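Local structure of subtilisin-like protein (Prochloron didemni, 3ZXX) at residues 53-58 / 99-104. The protein probably acts as a serine endopeptidase of the subtilisin family, this chain being the protease domain of the longer PatA protein. Residues are numbered along the deposited sequence; the frame is centred on the assembly and turned at random.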
# COMPACT_ATOMS: atom_id res chain seq x y z
N LEU A 53 -14.48 8.24 4.50
CA LEU A 53 -14.46 9.10 5.68
C LEU A 53 -14.59 10.56 5.22
O LEU A 53 -14.05 10.93 4.18
CB LEU A 53 -13.17 8.89 6.48
CG LEU A 53 -13.12 7.68 7.41
CD1 LEU A 53 -13.32 6.36 6.69
CD2 LEU A 53 -11.81 7.65 8.18
N PRO A 54 -15.33 11.39 5.97
CA PRO A 54 -15.55 12.77 5.52
C PRO A 54 -14.28 13.61 5.52
O PRO A 54 -13.38 13.38 6.33
CB PRO A 54 -16.55 13.32 6.55
CG PRO A 54 -16.34 12.49 7.77
CD PRO A 54 -16.02 11.11 7.24
N THR A 55 -14.21 14.56 4.59
CA THR A 55 -13.08 15.49 4.52
C THR A 55 -13.28 16.52 5.62
O THR A 55 -14.35 17.11 5.74
CB THR A 55 -13.00 16.18 3.14
OG1 THR A 55 -12.95 15.19 2.11
CG2 THR A 55 -11.76 17.05 3.06
N LEU A 56 -12.25 16.71 6.44
CA LEU A 56 -12.33 17.57 7.62
C LEU A 56 -11.84 18.98 7.32
O LEU A 56 -11.21 19.22 6.29
CB LEU A 56 -11.49 16.98 8.77
CG LEU A 56 -12.15 15.94 9.68
CD1 LEU A 56 -13.26 15.19 8.99
CD2 LEU A 56 -11.11 14.98 10.24
N ALA A 57 -12.13 19.91 8.23
CA ALA A 57 -11.58 21.26 8.19
C ALA A 57 -10.05 21.20 8.27
O ALA A 57 -9.49 20.22 8.79
CB ALA A 57 -12.13 22.10 9.33
N PRO A 58 -9.36 22.24 7.77
CA PRO A 58 -7.89 22.26 7.71
C PRO A 58 -7.19 21.95 9.04
O PRO A 58 -6.14 21.28 9.03
CB PRO A 58 -7.58 23.70 7.28
CG PRO A 58 -8.76 24.11 6.48
CD PRO A 58 -9.94 23.43 7.11
N PRO A 99 -9.40 10.65 3.34
CA PRO A 99 -8.74 11.80 2.75
C PRO A 99 -7.57 12.23 3.63
O PRO A 99 -7.70 12.24 4.86
CB PRO A 99 -9.82 12.88 2.74
CG PRO A 99 -10.73 12.51 3.88
CD PRO A 99 -10.70 11.01 3.94
N ILE A 100 -6.44 12.54 3.01
CA ILE A 100 -5.32 13.14 3.74
C ILE A 100 -5.18 14.63 3.42
O ILE A 100 -4.14 15.23 3.66
CB ILE A 100 -3.99 12.39 3.52
CG1 ILE A 100 -3.55 12.37 2.05
CG2 ILE A 100 -4.11 10.97 4.06
CD1 ILE A 100 -2.21 11.64 1.85
N PHE A 101 -6.27 15.22 2.91
CA PHE A 101 -6.35 16.63 2.55
C PHE A 101 -7.61 17.22 3.16
O PHE A 101 -8.54 16.49 3.50
CB PHE A 101 -6.43 16.77 1.02
CG PHE A 101 -7.64 16.11 0.43
CD1 PHE A 101 -7.63 14.76 0.13
CD2 PHE A 101 -8.80 16.83 0.21
CE1 PHE A 101 -8.75 14.14 -0.39
CE2 PHE A 101 -9.92 16.22 -0.33
CZ PHE A 101 -9.90 14.87 -0.63
N SER A 102 -7.63 18.54 3.30
CA SER A 102 -8.87 19.29 3.54
C SER A 102 -9.23 20.01 2.24
O SER A 102 -10.37 19.96 1.79
CB SER A 102 -8.69 20.28 4.70
OG SER A 102 -7.57 21.11 4.47
N ASP A 103 -8.24 20.66 1.62
CA ASP A 103 -8.35 21.23 0.27
C ASP A 103 -7.33 20.48 -0.60
O ASP A 103 -6.13 20.56 -0.33
CB ASP A 103 -8.03 22.72 0.32
CG ASP A 103 -8.19 23.43 -1.04
OD1 ASP A 103 -7.96 22.83 -2.10
OD2 ASP A 103 -8.53 24.63 -1.02
N ASP A 104 -7.82 19.79 -1.63
CA ASP A 104 -6.96 18.96 -2.49
C ASP A 104 -5.87 19.75 -3.25
O ASP A 104 -4.96 19.13 -3.83
CB ASP A 104 -7.79 18.12 -3.49
CG ASP A 104 -8.82 18.95 -4.28
OD1 ASP A 104 -9.10 20.10 -3.90
OD2 ASP A 104 -9.39 18.44 -5.26
O HOH W 1 -9.69 15.64 6.03
O HOH W 2 -12.47 20.63 3.76
O HOH W 3 -5.35 20.54 6.21
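P58 and S102 bring the two backbones nearest, their CA atoms 5.2 Å apart. The two loops follow strands 49-52 and 94-99, neighbours in the parallel sheet. The P99 ring packs against the extended backbone of L53-T55. Its CD meets L53 O at 3.4 Å and also touches L53 CB; its CG meets P54 O and the CA of T55. R119 of helix 110-122 also touches P99 and donates a hydrogen bond to P54 O. With an alanine here, CG and CD are gone, and the carbonyls of L53 and P54 would probably lose their packing partner, leaving a gap beside T55.

T55 uses both branches. OG1 comes obliquely to CB and CG of P99, both at 3.9 Å. CG2 stands anti to the backbone N, which brings it to F101 O at 3.3 Å and obliquely to CE2 of the F101 ring at 3.9 Å. The F101 side chain lies about 7 Å from that of D35, a predicted charge-relay residue. S102 CB presses on L56 O at 3.2 Å. Its OG, held between backbone N and carbonyl carbon (chi1 53°), reaches the CA of P58 at 3.5 Å.

Water, not direct hydrogen bonds, supplies the polar links. One water accepts from L56 N and donates to F101 O; a second donates to L56 O and S102 O. A third lies between S102 OG and P58 O. The loops are thus joined at the surface by van der Waals contact, largely of side-chain carbons with backbone carbonyls, and by bridging water.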